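Local coordinates for protein serine hydrolase CCSP0084 (Cycloclasticus sp. P1, PDB 4I3F) that probably hydrolyses carbon-carbon bonds in meta-cleavage products of aromatic breakdown, and ester bonds too, as a serine hydrolase of the alpha/beta hydrolase family, at residues Y178-L190 / F274-K286. Numbering follows the deposited sequence.
Sequences YLITKFLFDPSLL and FDHCGHWVQIEKK
The chain leaving helix 173-182 runs closest to the 274-286 segment at L184 and G278, whose CA atoms are 4.1 Å apart, and W280 N donates an almost straight hydrogen bond to F183 O, lying in the plane of that carbonyl. Beside this bond the F183 ring forms an offset stack on the five-membered ring of W280, with centroids 4.2 Å apart and planes at 3°. F183 CB sits over the six-membered ring, 3.5 Å from its centroid, a CH-pi contact. H279 also meets F183, rim to rim, and F253 is a further stacking partner of the F183 ring. H279 ND1 is hydrogen-bonded to D251 and its side chain touches S125 of a GxSxG sequence, an arrangement consistent with the Ser-His-Asp triad of alpha/beta hydrolases; F183 would then pack directly beside the presumed catalytic histidine, with W280 stacked on it. A water that accepts a hydrogen bond from H279 N and donates one to K182 O bridges the two segments. Further along, the buried carboxylate of E284 binds three backbone N-H groups. Its OE1 accepts from F185 N at 2.7 Å through the syn lone pair and from G278 N at 2.8 Å from above the carboxylate plane, while OE2 takes D186 N, also on its syn side. E284 CG stands anti to the backbone N (chi1 -172°), and a bend at chi2 turns the carboxylate to these donors. At the exposed margin, H276 CA lies over the face of F185, the two residues also form an offset edge-to-face pair with the imidazole edge toward the phenyl face at 82°, and L189 CD1 rests 3.7 Å from E284 CG.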
loop_
_atom_site.group_PDB
_atom_site.type_symbol
_atom_site.label_atom_id
_atom_site.label_comp_id
_atom_site.label_asym_id
_atom_site.label_seq_id
_atom_site.Cartn_x
_atom_site.Cartn_y
_atom_site.Cartn_z
ATOM N N TYR A 178 -6.922 15.881 10.204
ATOM C CA TYR A 178 -7.911 15.886 9.122
ATOM C C TYR A 178 -7.718 14.707 8.170
ATOM O O TYR A 178 -8.684 14.025 7.812
ATOM C CB TYR A 178 -7.844 17.200 8.341
ATOM C CG TYR A 178 -8.750 17.227 7.129
ATOM C CD1 TYR A 178 -10.092 17.552 7.255
ATOM C CD2 TYR A 178 -8.262 16.924 5.858
ATOM C CE1 TYR A 178 -10.933 17.579 6.157
ATOM C CE2 TYR A 178 -9.105 16.942 4.746
ATOM C CZ TYR A 178 -10.431 17.278 4.908
ATOM O OH TYR A 178 -11.280 17.308 3.825
ATOM N N LEU A 179 -6.475 14.469 7.761
ATOM C CA LEU A 179 -6.174 13.358 6.864
ATOM C C LEU A 179 -6.524 12.023 7.490
ATOM O O LEU A 179 -7.220 11.206 6.882
ATOM C CB LEU A 179 -4.696 13.361 6.469
ATOM C CG LEU A 179 -4.244 14.381 5.435
ATOM C CD1 LEU A 179 -2.731 14.329 5.288
ATOM C CD2 LEU A 179 -4.932 14.119 4.094
ATOM N N ILE A 180 -6.028 11.798 8.701
ATOM C CA ILE A 180 -6.275 10.547 9.401
ATOM C C ILE A 180 -7.777 10.290 9.518
ATOM O O ILE A 180 -8.243 9.180 9.275
ATOM C CB ILE A 180 -5.623 10.567 10.788
ATOM C CG1 ILE A 180 -4.105 10.565 10.660
ATOM C CG2 ILE A 180 -6.057 9.376 11.592
ATOM C CD1 ILE A 180 -3.382 10.937 11.950
ATOM N N THR A 181 -8.518 11.338 9.856
ATOM C CA THR A 181 -9.971 11.280 9.981
ATOM C C THR A 181 -10.635 10.909 8.651
ATOM O O THR A 181 -11.589 10.117 8.618
ATOM C CB THR A 181 -10.523 12.627 10.488
ATOM O OG1 THR A 181 -9.975 12.910 11.784
ATOM C CG2 THR A 181 -12.035 12.590 10.598
ATOM N N LYS A 182 -10.126 11.466 7.553
ATOM C CA LYS A 182 -10.737 11.260 6.231
ATOM C C LYS A 182 -10.437 9.892 5.620
ATOM O O LYS A 182 -11.102 9.468 4.670
ATOM C CB LYS A 182 -10.318 12.372 5.263
ATOM C CG LYS A 182 -10.984 13.711 5.534
ATOM C CD LYS A 182 -12.491 13.616 5.285
ATOM C CE LYS A 182 -13.185 14.939 5.550
ATOM N NZ LYS A 182 -14.651 14.873 5.247
ATOM N N PHE A 183 -9.443 9.199 6.161
ATOM C CA PHE A 183 -9.140 7.844 5.724
ATOM C C PHE A 183 -10.207 6.847 6.166
ATOM O O PHE A 183 -10.233 5.707 5.698
ATOM C CB PHE A 183 -7.775 7.394 6.260
ATOM C CG PHE A 183 -6.614 7.865 5.433
ATOM C CD1 PHE A 183 -6.423 7.375 4.147
ATOM C CD2 PHE A 183 -5.707 8.781 5.940
ATOM C CE1 PHE A 183 -5.348 7.801 3.377
ATOM C CE2 PHE A 183 -4.630 9.216 5.175
ATOM C CZ PHE A 183 -4.447 8.719 3.899
ATOM N N LEU A 184 -11.077 7.268 7.076
ATOM C CA LEU A 184 -12.137 6.396 7.556
ATOM C C LEU A 184 -13.496 7.033 7.290
ATOM O O LEU A 184 -13.630 8.259 7.323
ATOM C CB LEU A 184 -11.964 6.132 9.052
ATOM C CG LEU A 184 -10.726 5.304 9.397
ATOM C CD1 LEU A 184 -10.323 5.508 10.834
ATOM C CD2 LEU A 184 -11.010 3.843 9.144
ATOM N N PHE A 185 -14.497 6.201 7.014
ATOM C CA PHE A 185 -15.865 6.690 6.888
ATOM C C PHE A 185 -16.451 7.010 8.266
ATOM O O PHE A 185 -17.189 7.990 8.421
ATOM C CB PHE A 185 -16.746 5.665 6.162
ATOM C CG PHE A 185 -18.183 6.091 6.048
ATOM C CD1 PHE A 185 -18.603 6.887 4.992
ATOM C CD2 PHE A 185 -19.111 5.707 7.008
ATOM C CE1 PHE A 185 -19.939 7.290 4.898
ATOM C CE2 PHE A 185 -20.436 6.107 6.924
ATOM C CZ PHE A 185 -20.846 6.897 5.860
ATOM N N ASP A 186 -16.129 6.176 9.258
ATOM C CA ASP A 186 -16.518 6.418 10.649
ATOM C C ASP A 186 -15.256 6.526 11.494
ATOM O O ASP A 186 -14.714 5.519 11.939
ATOM C CB ASP A 186 -17.429 5.297 11.179
ATOM C CG ASP A 186 -17.746 5.437 12.671
ATOM O OD1 ASP A 186 -17.438 6.486 13.262
ATOM O OD2 ASP A 186 -18.323 4.493 13.256
ATOM N N PRO A 187 -14.787 7.762 11.723
ATOM C CA PRO A 187 -13.524 8.001 12.430
ATOM C C PRO A 187 -13.504 7.434 13.856
ATOM O O PRO A 187 -12.423 7.163 14.366
ATOM C CB PRO A 187 -13.433 9.531 12.480
ATOM C CG PRO A 187 -14.321 10.016 11.394
ATOM C CD PRO A 187 -15.434 9.015 11.298
ATOM N N SER A 188 -14.664 7.258 14.480
ATOM C CA SER A 188 -14.728 6.743 15.851
ATOM C C SER A 188 -14.152 5.325 15.992
ATOM O O SER A 188 -13.825 4.884 17.094
ATOM C CB SER A 188 -16.170 6.759 16.358
ATOM O OG SER A 188 -16.897 5.667 15.829
ATOM N N LEU A 189 -14.024 4.617 14.874
ATOM C CA LEU A 189 -13.465 3.265 14.872
ATOM C C LEU A 189 -12.002 3.309 15.290
ATOM O O LEU A 189 -11.426 2.314 15.731
ATOM C CB LEU A 189 -13.603 2.640 13.482
ATOM C CG LEU A 189 -15.009 2.143 13.143
ATOM C CD1 LEU A 189 -15.080 1.580 11.732
ATOM C CD2 LEU A 189 -15.459 1.111 14.160
ATOM N N LEU A 190 -11.418 4.490 15.154
ATOM C CA LEU A 190 -10.015 4.715 15.476
ATOM C C LEU A 190 -9.764 4.679 16.977
ATOM O O LEU A 190 -8.749 4.150 17.440
ATOM C CB LEU A 190 -9.574 6.066 14.919
ATOM C CG LEU A 190 -8.140 6.477 15.224
ATOM C CD1 LEU A 190 -7.179 5.463 14.628
ATOM C CD2 LEU A 190 -7.843 7.881 14.717
ATOM N N PHE A 274 -16.832 -2.350 -0.531
ATOM C CA PHE A 274 -17.466 -2.231 0.781
ATOM C C PHE A 274 -18.194 -0.902 0.939
ATOM O O PHE A 274 -17.660 0.160 0.615
ATOM C CB PHE A 274 -16.425 -2.354 1.897
ATOM C CG PHE A 274 -15.825 -3.727 2.021
ATOM C CD1 PHE A 274 -16.491 -4.725 2.715
ATOM C CD2 PHE A 274 -14.588 -4.011 1.464
ATOM C CE1 PHE A 274 -15.936 -5.999 2.842
ATOM C CE2 PHE A 274 -14.022 -5.280 1.586
ATOM C CZ PHE A 274 -14.701 -6.271 2.280
ATOM N N ASP A 275 -19.421 -0.969 1.450
ATOM C CA ASP A 275 -20.223 0.212 1.726
ATOM C C ASP A 275 -19.843 0.798 3.066
ATOM O O ASP A 275 -19.313 0.089 3.921
ATOM C CB ASP A 275 -21.690 -0.195 1.817
ATOM C CG ASP A 275 -21.941 -1.178 2.944
ATOM O OD1 ASP A 275 -22.552 -0.781 3.954
ATOM O OD2 ASP A 275 -21.502 -2.340 2.830
ATOM N N HIS A 276 -20.159 2.078 3.257
ATOM C CA HIS A 276 -19.881 2.792 4.501
ATOM C C HIS A 276 -18.446 2.577 4.917
ATOM O O HIS A 276 -18.162 2.108 6.019
ATOM C CB HIS A 276 -20.829 2.335 5.616
ATOM C CG HIS A 276 -22.254 2.746 5.408
ATOM N ND1 HIS A 276 -23.194 1.912 4.839
ATOM C CD2 HIS A 276 -22.900 3.896 5.707
ATOM C CE1 HIS A 276 -24.359 2.534 4.800
ATOM N NE2 HIS A 276 -24.208 3.740 5.312
ATOM N N CYS A 277 -17.536 2.927 4.023
ATOM C CA CYS A 277 -16.149 2.559 4.199
ATOM C C CYS A 277 -15.251 3.642 3.659
ATOM O O CYS A 277 -15.509 4.204 2.583
ATOM C CB CYS A 277 -15.863 1.243 3.460
ATOM S SG CYS A 277 -14.326 0.471 3.958
ATOM N N GLY A 278 -14.178 3.921 4.391
ATOM C CA GLY A 278 -13.169 4.847 3.914
ATOM C C GLY A 278 -12.005 4.141 3.258
ATOM O O GLY A 278 -11.945 2.905 3.211
ATOM N N HIS A 279 -11.071 4.934 2.739
ATOM C CA HIS A 279 -9.897 4.383 2.062
ATOM C C HIS A 279 -9.199 3.233 2.796
ATOM O O HIS A 279 -8.797 2.249 2.167
ATOM C CB HIS A 279 -8.869 5.472 1.755
ATOM C CG HIS A 279 -7.699 4.955 0.981
ATOM N ND1 HIS A 279 -7.822 4.475 -0.307
ATOM C CD2 HIS A 279 -6.405 4.765 1.335
ATOM C CE1 HIS A 279 -6.642 4.051 -0.726
ATOM N NE2 HIS A 279 -5.768 4.209 0.254
ATOM N N TRP A 280 -9.035 3.363 4.110
ATOM C CA TRP A 280 -8.411 2.300 4.906
ATOM C C TRP A 280 -9.395 1.174 5.198
ATOM O O TRP A 280 -9.837 1.025 6.343
ATOM C CB TRP A 280 -7.900 2.858 6.236
ATOM C CG TRP A 280 -6.629 3.649 6.126
ATOM C CD1 TRP A 280 -5.760 3.671 5.068
ATOM C CD2 TRP A 280 -6.086 4.535 7.111
ATOM N NE1 TRP A 280 -4.713 4.518 5.340
ATOM C CE2 TRP A 280 -4.889 5.063 6.586
ATOM C CE3 TRP A 280 -6.495 4.935 8.386
ATOM C CZ2 TRP A 280 -4.095 5.968 7.297
ATOM C CZ3 TRP A 280 -5.705 5.836 9.091
ATOM C CH2 TRP A 280 -4.522 6.343 8.543
ATOM N N VAL A 281 -9.724 0.394 4.169
ATOM C CA VAL A 281 -10.676 -0.715 4.283
ATOM C C VAL A 281 -10.231 -1.692 5.363
ATOM O O VAL A 281 -11.059 -2.227 6.104
ATOM C CB VAL A 281 -10.804 -1.489 2.943
ATOM C CG1 VAL A 281 -11.792 -2.629 3.077
ATOM C CG2 VAL A 281 -11.241 -0.557 1.809
ATOM N N GLN A 282 -8.919 -1.903 5.461
ATOM C CA GLN A 282 -8.359 -2.888 6.380
ATOM C C GLN A 282 -8.446 -2.476 7.848
ATOM O O GLN A 282 -8.315 -3.319 8.740
ATOM C CB GLN A 282 -6.908 -3.221 5.992
ATOM C CG GLN A 282 -5.824 -2.343 6.625
ATOM C CD GLN A 282 -5.700 -0.941 6.023
ATOM O OE1 GLN A 282 -6.572 -0.469 5.290
ATOM N NE2 GLN A 282 -4.598 -0.270 6.347
ATOM N N ILE A 283 -8.658 -1.182 8.100
ATOM C CA ILE A 283 -8.855 -0.686 9.456
ATOM C C ILE A 283 -10.344 -0.529 9.750
ATOM O O ILE A 283 -10.801 -0.856 10.842
ATOM C CB ILE A 283 -8.174 0.691 9.679
ATOM C CG1 ILE A 283 -6.704 0.661 9.265
ATOM C CG2 ILE A 283 -8.318 1.138 11.142
ATOM C CD1 ILE A 283 -5.875 -0.313 10.039
ATOM N N GLU A 284 -11.102 -0.025 8.779
ATOM C CA GLU A 284 -12.531 0.216 8.999
ATOM C C GLU A 284 -13.282 -1.097 9.155
ATOM O O GLU A 284 -14.113 -1.243 10.051
ATOM C CB GLU A 284 -13.128 1.013 7.836
ATOM C CG GLU A 284 -14.566 1.488 8.058
ATOM C CD GLU A 284 -14.695 2.998 7.928
ATOM O OE1 GLU A 284 -13.945 3.582 7.118
ATOM O OE2 GLU A 284 -15.536 3.589 8.629
ATOM N N LYS A 285 -12.983 -2.040 8.265
ATOM C CA LYS A 285 -13.626 -3.353 8.251
ATOM C C LYS A 285 -12.565 -4.417 8.492
ATOM O O LYS A 285 -12.330 -5.261 7.617
ATOM C CB LYS A 285 -14.240 -3.640 6.874
ATOM C CG LYS A 285 -14.926 -2.459 6.193
ATOM C CD LYS A 285 -16.306 -2.216 6.776
ATOM C CE LYS A 285 -17.079 -1.180 5.954
ATOM N NZ LYS A 285 -18.472 -1.006 6.467
ATOM N N LYS A 286 -11.922 -4.389 9.655
ATOM C CA LYS A 286 -10.841 -5.335 9.937
ATOM C C LYS A 286 -11.254 -6.783 9.708
ATOM O O LYS A 286 -10.595 -7.499 8.956
ATOM C CB LYS A 286 -10.359 -5.189 11.375
ATOM C CG LYS A 286 -9.815 -3.819 11.700
ATOM C CD LYS A 286 -9.336 -3.774 13.125
ATOM C CE LYS A 286 -8.986 -2.357 13.517
ATOM N NZ LYS A 286 -10.207 -1.514 13.483
HETATM O O HOH W 1 -11.838 7.682 2.683
HETATM O O HOH W 2 -9.111 0.803 14.825
#